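Local structure of chitinase (Paenibacillus sp. FPU-7, 5GZT) at residues Pro947-Ser952 against Thr1003-Gln1008; Val967-Tyr972 against Asp999-Ala1004. The protein is a chitinase that probably hydrolyses the beta-1,4 linkages of chitin and chitodextrins at random internal positions. All blocks are in the same frame, centred on the assembly; numbering follows the deposited sequence.

Contact 1: Pro947-Ser952 against Thr1003-Gln1008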
ATOM      1  N   PRO B 947       5.406  19.802  21.747  1.00 26.91           N
ATOM      2  CA  PRO B 947       4.001  20.087  21.500  1.00 27.71           C
ATOM      3  C   PRO B 947       3.270  20.448  22.800  1.00 22.57           C
ATOM      4  O   PRO B 947       2.306  21.166  22.755  1.00 27.09           O
ATOM      5  CB  PRO B 947       3.443  18.782  20.873  1.00 28.06           C
ATOM      6  CG  PRO B 947       4.685  18.143  20.256  1.00 31.47           C
ATOM      7  CD  PRO B 947       5.897  18.622  21.039  1.00 27.28           C
ATOM      8  N   ILE B 948       3.701  19.961  23.939  1.00 25.35           N
ATOM      9  CA  ILE B 948       2.997  20.298  25.180  1.00 26.18           C
ATOM     10  C   ILE B 948       3.095  21.800  25.495  1.00 21.76           C
ATOM     11  O   ILE B 948       2.085  22.443  25.881  1.00 24.70           O
ATOM     12  CB  ILE B 948       3.446  19.432  26.370  1.00 25.77           C
ATOM     13  CG1 ILE B 948       2.474  19.641  27.534  1.00 30.02           C
ATOM     14  CG2 ILE B 948       4.875  19.645  26.744  1.00 27.68           C
ATOM     15  CD1 ILE B 948       2.681  18.718  28.705  1.00 33.68           C
ATOM     16  N   TYR B 949       4.245  22.350  25.199  1.00 21.31           N
ATOM     17  CA  TYR B 949       4.471  23.843  25.313  1.00 22.15           C
ATOM     18  C   TYR B 949       3.513  24.582  24.426  1.00 22.12           C
ATOM     19  O   TYR B 949       2.746  25.470  24.881  1.00 23.28           O
ATOM     20  CB  TYR B 949       5.938  24.275  25.044  1.00 20.23           C
ATOM     21  CG  TYR B 949       6.062  25.755  25.280  1.00 18.98           C
ATOM     22  CD1 TYR B 949       6.332  26.273  26.580  1.00 20.41           C
ATOM     23  CD2 TYR B 949       5.853  26.642  24.286  1.00 19.27           C
ATOM     24  CE1 TYR B 949       6.412  27.662  26.814  1.00 19.09           C
ATOM     25  CE2 TYR B 949       5.903  28.059  24.504  1.00 18.67           C
ATOM     26  CZ  TYR B 949       6.171  28.549  25.776  1.00 19.66           C
ATOM     27  OH  TYR B 949       6.254  29.892  25.988  1.00 17.76           O
ATOM     28  N   ILE B 950       3.442  24.151  23.179  1.00 20.64           N
ATOM     29  CA  ILE B 950       2.571  24.803  22.204  1.00 20.59           C
ATOM     30  C   ILE B 950       1.070  24.790  22.623  1.00 21.91           C
ATOM     31  O   ILE B 950       0.260  25.737  22.418  1.00 24.85           O
ATOM     32  CB  ILE B 950       2.848  24.150  20.821  1.00 23.46           C
ATOM     33  CG1 ILE B 950       4.225  24.563  20.302  1.00 24.25           C
ATOM     34  CG2 ILE B 950       1.822  24.617  19.816  1.00 24.94           C
ATOM     35  CD1 ILE B 950       4.689  23.814  19.086  1.00 26.70           C
ATOM     36  N   ASN B 951       0.708  23.709  23.291  1.00 22.27           N
ATOM     37  CA  ASN B 951      -0.628  23.522  23.735  1.00 24.86           C
ATOM     38  C   ASN B 951      -0.912  24.212  25.050  1.00 24.88           C
ATOM     39  O   ASN B 951      -2.072  24.288  25.434  1.00 27.73           O
ATOM     40  CB  ASN B 951      -0.848  22.027  23.945  1.00 29.39           C
ATOM     41  CG  ASN B 951      -2.290  21.672  23.897  1.00 37.78           C
ATOM     42  OD1 ASN B 951      -2.902  21.784  22.861  1.00 47.47           O
ATOM     43  ND2 ASN B 951      -2.849  21.271  25.033  1.00 40.47           N
ATOM     44  N   SER B 952       0.136  24.623  25.751  1.00 22.82           N
ATOM     45  CA  SER B 952       0.045  25.191  27.086  1.00 23.87           C
ATOM     46  C   SER B 952       0.067  26.731  27.044  1.00 25.33           C
ATOM     47  O   SER B 952      -0.112  27.343  28.080  1.00 23.39           O
ATOM     48  CB  SER B 952       1.204  24.716  27.924  1.00 23.12           C
ATOM     49  OG  SER B 952       1.151  23.359  28.236  1.00 22.36           O
ATOM     50  N   THR B1003       8.089  25.821  11.989  1.00 15.63           N
ATOM     51  CA  THR B1003       6.882  25.640  11.211  1.00 15.41           C
ATOM     52  C   THR B1003       5.648  25.500  12.055  1.00 15.58           C
ATOM     53  O   THR B1003       4.595  26.098  11.717  1.00 16.78           O
ATOM     54  CB  THR B1003       7.034  24.418  10.246  1.00 17.07           C
ATOM     55  OG1 THR B1003       8.114  24.711   9.377  1.00 16.76           O
ATOM     56  CG2 THR B1003       5.819  24.148   9.422  1.00 20.25           C
ATOM     57  N   ALA B1004       5.695  24.678  13.103  1.00 17.75           N
ATOM     58  CA  ALA B1004       4.573  24.511  13.959  1.00 18.41           C
ATOM     59  C   ALA B1004       4.199  25.812  14.625  1.00 18.30           C
ATOM     60  O   ALA B1004       3.046  26.086  14.786  1.00 17.93           O
ATOM     61  CB  ALA B1004       4.847  23.492  15.031  1.00 21.32           C
ATOM     62  N   TYR B1005       5.148  26.639  15.009  1.00 18.36           N
ATOM     63  CA  TYR B1005       4.749  27.988  15.540  1.00 17.65           C
ATOM     64  C   TYR B1005       3.977  28.809  14.493  1.00 17.23           C
ATOM     65  O   TYR B1005       2.924  29.495  14.757  1.00 17.60           O
ATOM     66  CB  TYR B1005       5.978  28.785  16.004  1.00 17.27           C
ATOM     67  CG  TYR B1005       6.407  28.534  17.430  1.00 17.97           C
ATOM     68  CD1 TYR B1005       6.857  27.285  17.854  1.00 18.39           C
ATOM     69  CD2 TYR B1005       6.437  29.575  18.347  1.00 17.63           C
ATOM     70  CE1 TYR B1005       7.254  27.054  19.178  1.00 18.42           C
ATOM     71  CE2 TYR B1005       6.837  29.351  19.672  1.00 17.52           C
ATOM     72  CZ  TYR B1005       7.232  28.134  20.086  1.00 17.12           C
ATOM     73  OH  TYR B1005       7.663  28.011  21.389  1.00 19.27           O
ATOM     74  N   ARG B1006       4.456  28.716  13.268  1.00 15.79           N
ATOM     75  CA  ARG B1006       3.802  29.437  12.181  1.00 16.33           C
ATOM     76  C   ARG B1006       2.440  28.892  11.877  1.00 16.17           C
ATOM     77  O   ARG B1006       1.535  29.703  11.573  1.00 15.74           O
ATOM     78  CB  ARG B1006       4.693  29.518  10.904  1.00 16.63           C
ATOM     79  CG  ARG B1006       5.772  30.616  11.036  1.00 19.06           C
ATOM     80  CD  ARG B1006       6.865  30.522   9.940  1.00 19.91           C
ATOM     81  NE  ARG B1006       7.696  29.362  10.163  1.00 19.09           N
ATOM     82  CZ  ARG B1006       8.696  29.002   9.346  1.00 19.72           C
ATOM     83  NH1 ARG B1006       9.023  29.743   8.271  1.00 19.18           N
ATOM     84  NH2 ARG B1006       9.399  27.911   9.614  1.00 17.37           N
ATOM     85  N   LYS B1007       2.277  27.569  11.972  1.00 17.04           N
ATOM     86  CA  LYS B1007       0.940  26.993  11.752  1.00 20.67           C
ATOM     87  C   LYS B1007      -0.067  27.352  12.854  1.00 22.98           C
ATOM     88  O   LYS B1007      -1.248  27.378  12.586  1.00 20.10           O
ATOM     89  CB  LYS B1007       0.939  25.477  11.612  1.00 25.90           C
ATOM     90  CG  LYS B1007       1.773  24.896  10.468  1.00 30.24           C
ATOM     91  CD  LYS B1007       1.327  25.310   9.090  1.00 34.49           C
ATOM     92  CE  LYS B1007       2.046  24.429   8.054  1.00 38.06           C
ATOM     93  NZ  LYS B1007       2.025  25.107   6.715  1.00 38.48           N
ATOM     94  N   GLN B1008       0.417  27.770  14.030  1.00 22.25           N
ATOM     95  CA  GLN B1008      -0.442  28.361  15.038  1.00 22.99           C
ATOM     96  C   GLN B1008      -0.805  29.800  14.795  1.00 25.12           C
ATOM     97  O   GLN B1008      -1.607  30.323  15.507  1.00 24.89           O
ATOM     98  CB  GLN B1008       0.217  28.296  16.434  1.00 24.19           C
ATOM     99  CG  GLN B1008       0.505  26.959  17.005  1.00 25.72           C
ATOM    100  CD  GLN B1008      -0.788  26.245  17.355  1.00 30.91           C
ATOM    101  OE1 GLN B1008      -1.512  26.622  18.264  1.00 30.41           O
ATOM    102  NE2 GLN B1008      -1.083  25.222  16.590  1.00 33.26           N
TER
HETATM  103  O   HOH W   1      -0.534  27.758  20.705  1.00 25.93           O
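On the outside of the family 18 TIM barrel, the short helix 947-952 sits beside helix 998-1007, and I950 is its main contribution to the joint, meeting A1004, Y1005 and Q1008. The two helix segments run nearly parallel, 22° apart, with axes 11.4 Å from each other at closest. That is wide enough for whole side chains to stand between the backbones. I950 splits its branches: the CG1 arm lies beside the backbone N and sends CD1 to CB of A1004, 4.1 Å away, while both CG1 and CD1 brush CE1 of Y1005. Its other branch, CG2, is 3.9 Å from CG of Q1008. The bend of Q1008 at chi2 (-69°) brings its amide carbon CD, as well as CG, against this methyl. With an alanine here in place of I950, CG2 and the whole CG1 arm are gone, and a gap would probably open between A1004, Y1005 and the Q1008 chain. The polar link is indirect: a water 2.8 Å from O of I950 and 2.9 Å from OE1 of Q1008 bridges the two segments. Deeper in, Y949 and Y1005 cross at about a right angle. Y949 has CG anti to the backbone N (chi1 -176°), which sets its ring beside the end of Y1005, with CE2 3.6 Å from the Y1005 OH. The hydroxyl's hydrogen bonds are made elsewhere, to A944 O and S943 OG, tying helix 998-1007 to the end of strand 938-943. L955 of helix 955-958 packs on I950, Y1005 and Q1008, while I941 of strand 938-943 lies against Y949 and L1015 of strand 1015-1020 against Y1005, so the two helices rest side by side on the barrel wall.

Contact 2: Val967-Tyr972 against Asp999-Ala1004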
ATOM      1  N   VAL B 967      12.922  31.187  20.404  1.00 15.73           N
ATOM      2  CA  VAL B 967      12.477  29.836  20.507  1.00 14.81           C
ATOM      3  C   VAL B 967      13.726  28.961  20.767  1.00 15.91           C
ATOM      4  O   VAL B 967      14.767  29.026  20.047  1.00 16.56           O
ATOM      5  CB  VAL B 967      11.759  29.325  19.231  1.00 15.30           C
ATOM      6  CG1 VAL B 967      11.135  27.921  19.434  1.00 15.05           C
ATOM      7  CG2 VAL B 967      10.702  30.312  18.829  1.00 14.83           C
ATOM      8  N   MET B 968      13.597  28.133  21.809  1.00 15.62           N
ATOM      9  CA  MET B 968      14.676  27.269  22.288  1.00 18.95           C
ATOM     10  C   MET B 968      14.707  25.998  21.403  1.00 17.52           C
ATOM     11  O   MET B 968      14.251  24.929  21.805  1.00 17.30           O
ATOM     12  CB  MET B 968      14.458  26.975  23.815  1.00 21.02           C
ATOM     13  CG  MET B 968      14.715  28.269  24.634  1.00 24.63           C
ATOM     14  SD  MET B 968      14.522  27.969  26.430  1.00 29.16           S
ATOM     15  CE  MET B 968      12.790  27.734  26.651  1.00 22.47           C
ATOM     16  N   THR B 969      15.267  26.167  20.205  1.00 16.49           N
ATOM     17  CA  THR B 969      15.322  25.126  19.167  1.00 17.66           C
ATOM     18  C   THR B 969      16.596  24.299  19.484  1.00 18.78           C
ATOM     19  O   THR B 969      17.643  24.346  18.766  1.00 18.86           O
ATOM     20  CB  THR B 969      15.360  25.804  17.776  1.00 16.01           C
ATOM     21  OG1 THR B 969      16.320  26.860  17.807  1.00 17.96           O
ATOM     22  CG2 THR B 969      13.967  26.333  17.399  1.00 16.42           C
ATOM     23  N   TYR B 970      16.526  23.636  20.640  1.00 21.55           N
ATOM     24  CA  TYR B 970      17.633  22.845  21.203  1.00 21.30           C
ATOM     25  C   TYR B 970      17.129  22.019  22.378  1.00 20.97           C
ATOM     26  O   TYR B 970      15.935  22.038  22.643  1.00 22.57           O
ATOM     27  CB  TYR B 970      18.874  23.676  21.446  1.00 21.96           C
ATOM     28  CG  TYR B 970      18.678  24.923  22.286  1.00 24.65           C
ATOM     29  CD1 TYR B 970      18.325  24.841  23.650  1.00 25.24           C
ATOM     30  CD2 TYR B 970      18.908  26.162  21.756  1.00 24.24           C
ATOM     31  CE1 TYR B 970      18.202  26.002  24.438  1.00 24.46           C
ATOM     32  CE2 TYR B 970      18.744  27.311  22.517  1.00 27.33           C
ATOM     33  CZ  TYR B 970      18.393  27.227  23.829  1.00 25.80           C
ATOM     34  OH  TYR B 970      18.290  28.378  24.474  1.00 27.85           O
ATOM     35  N   ASP B 971      17.966  21.193  23.011  1.00 25.28           N
ATOM     36  CA  ASP B 971      17.517  20.248  24.047  1.00 21.86           C
ATOM     37  C   ASP B 971      16.426  19.321  23.616  1.00 22.52           C
ATOM     38  O   ASP B 971      15.621  18.871  24.453  1.00 21.79           O
ATOM     39  CB  ASP B 971      16.990  20.969  25.296  1.00 25.17           C
ATOM     40  CG  ASP B 971      17.997  21.876  25.952  1.00 27.13           C
ATOM     41  OD1 ASP B 971      19.198  21.583  25.951  1.00 30.06           O
ATOM     42  OD2 ASP B 971      17.579  22.948  26.494  1.00 29.10           O
ATOM     43  N   TYR B 972      16.369  18.994  22.325  1.00 21.54           N
ATOM     44  CA  TYR B 972      15.352  18.090  21.832  1.00 23.20           C
ATOM     45  C   TYR B 972      15.449  16.631  22.367  1.00 25.35           C
ATOM     46  O   TYR B 972      14.448  15.922  22.451  1.00 23.69           O
ATOM     47  CB  TYR B 972      15.403  18.019  20.304  1.00 24.02           C
ATOM     48  CG  TYR B 972      15.247  19.331  19.527  1.00 23.07           C
ATOM     49  CD1 TYR B 972      14.320  20.290  19.879  1.00 20.83           C
ATOM     50  CD2 TYR B 972      15.925  19.494  18.314  1.00 21.74           C
ATOM     51  CE1 TYR B 972      14.198  21.451  19.145  1.00 20.56           C
ATOM     52  CE2 TYR B 972      15.794  20.624  17.562  1.00 21.60           C
ATOM     53  CZ  TYR B 972      14.872  21.595  17.976  1.00 21.23           C
ATOM     54  OH  TYR B 972      14.741  22.730  17.234  1.00 19.30           O
ATOM     55  N   ASP B 999      13.379  23.661  11.922  1.00 17.41           N
ATOM     56  CA  ASP B 999      12.409  23.723  10.828  1.00 16.24           C
ATOM     57  C   ASP B 999      11.088  23.243  11.293  1.00 16.29           C
ATOM     58  O   ASP B 999      10.067  23.949  11.083  1.00 22.71           O
ATOM     59  CB  ASP B 999      12.941  22.904   9.590  1.00 20.14           C
ATOM     60  CG  ASP B 999      12.020  22.963   8.414  1.00 21.41           C
ATOM     61  OD1 ASP B 999      11.602  24.076   8.036  1.00 23.41           O
ATOM     62  OD2 ASP B 999      11.614  21.887   7.930  1.00 24.75           O
ATOM     63  N   SER B1000      11.025  22.060  11.917  1.00 18.18           N
ATOM     64  CA  SER B1000       9.744  21.506  12.311  1.00 18.86           C
ATOM     65  C   SER B1000       9.114  22.342  13.417  1.00 18.53           C
ATOM     66  O   SER B1000       7.891  22.623  13.353  1.00 20.31           O
ATOM     67  CB  SER B1000       9.820  20.061  12.807  1.00 19.42           C
ATOM     68  OG  SER B1000      10.439  19.940  14.067  1.00 22.02           O
ATOM     69  N   VAL B1001       9.930  22.795  14.354  1.00 15.75           N
ATOM     70  CA  VAL B1001       9.379  23.619  15.482  1.00 16.43           C
ATOM     71  C   VAL B1001       8.855  24.981  15.034  1.00 15.53           C
ATOM     72  O   VAL B1001       7.710  25.408  15.310  1.00 15.78           O
ATOM     73  CB  VAL B1001      10.455  23.798  16.564  1.00 17.35           C
ATOM     74  CG1 VAL B1001       9.955  24.715  17.659  1.00 17.54           C
ATOM     75  CG2 VAL B1001      10.783  22.494  17.168  1.00 18.78           C
ATOM     76  N   LEU B1002       9.684  25.649  14.242  1.00 17.00           N
ATOM     77  CA  LEU B1002       9.314  26.993  13.767  1.00 15.99           C
ATOM     78  C   LEU B1002       8.215  26.950  12.738  1.00 17.38           C
ATOM     79  O   LEU B1002       7.339  27.881  12.700  1.00 14.73           O
ATOM     80  CB  LEU B1002      10.536  27.703  13.311  1.00 16.12           C
ATOM     81  CG  LEU B1002      11.552  27.909  14.404  1.00 15.83           C
ATOM     82  CD1 LEU B1002      12.872  28.354  13.804  1.00 16.55           C
ATOM     83  CD2 LEU B1002      11.068  28.938  15.395  1.00 18.97           C
ATOM     84  N   THR B1003       8.089  25.821  11.989  1.00 15.63           N
ATOM     85  CA  THR B1003       6.882  25.640  11.211  1.00 15.41           C
ATOM     86  C   THR B1003       5.648  25.500  12.055  1.00 15.58           C
ATOM     87  O   THR B1003       4.595  26.098  11.717  1.00 16.78           O
ATOM     88  CB  THR B1003       7.034  24.418  10.246  1.00 17.07           C
ATOM     89  OG1 THR B1003       8.114  24.711   9.377  1.00 16.76           O
ATOM     90  CG2 THR B1003       5.819  24.148   9.422  1.00 20.25           C
ATOM     91  N   ALA B1004       5.695  24.678  13.103  1.00 17.75           N
ATOM     92  CA  ALA B1004       4.573  24.511  13.959  1.00 18.41           C
ATOM     93  C   ALA B1004       4.199  25.812  14.625  1.00 18.30           C
ATOM     94  O   ALA B1004       3.046  26.086  14.786  1.00 17.93           O
ATOM     95  CB  ALA B1004       4.847  23.492  15.031  1.00 21.32           C
TER
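Two successive inverse gamma turns, centred on M968 and T969, bend the chain just as it leaves strand 964-967, yet V967 and T969 still both face helix 998-1007. No hydrogen bond crosses; the packing is van der Waals, almost all between carbon atoms. V967 forks over the helix: CG1 reaches CG1 of V1001 at 3.8 Å, and CG2 reaches CD2 of L1002 at 3.7 Å. T969 crosses L1002 at about a right angle, its CG2 4.2 Å from the leucine CG. With chi1 at 46°, OG1 lies between the backbone N and the carbonyl carbon, pointing CG2 at the helix while OG1 hydrogen-bonds to G1018 O on strand 1015-1020. Y972 closes the row: the CE1 and OH end of its ring meets CG2 of V1001 obliquely, the OH 4.0 Å away. Within the helix, D999 O takes both N and OG1 of T1003, from opposite faces of its carbonyl plane. I1017 touches both T969 and L1002, and Y1102 of helix 1093-1106 lies against L1002. Helix packing on the sixth strand is a core TIM-barrel arrangement; here the chain continues as M968-T969-Y970-D971, consistent with the M-x-Y-D motif at the substrate cleft of family 18 relatives.

Overall arrangement
Both contacts belong to the second family 18 barrel of the chain and share helix 998-1007, their centres 9 Å apart. Along the chain, helix 947-952 follows the fifth barrel strand, 938-943; segment 967-972 leaves the sixth, 964-967; and the shared helix comes after a long loop, before the seventh strand, 1015-1020. Contact 2 packs the first part of this helix on the end of strand 964-967 and the loop after it, whereas contact 1 joins its second part to the neighbouring helix. Y1005 CZ comes 4.0 Å from V967 CG1, where the two packings meet. Helix 998-1007 thus packs inward on the sixth strand and its M-x-Y-D loop, and laterally on the helix after the fifth.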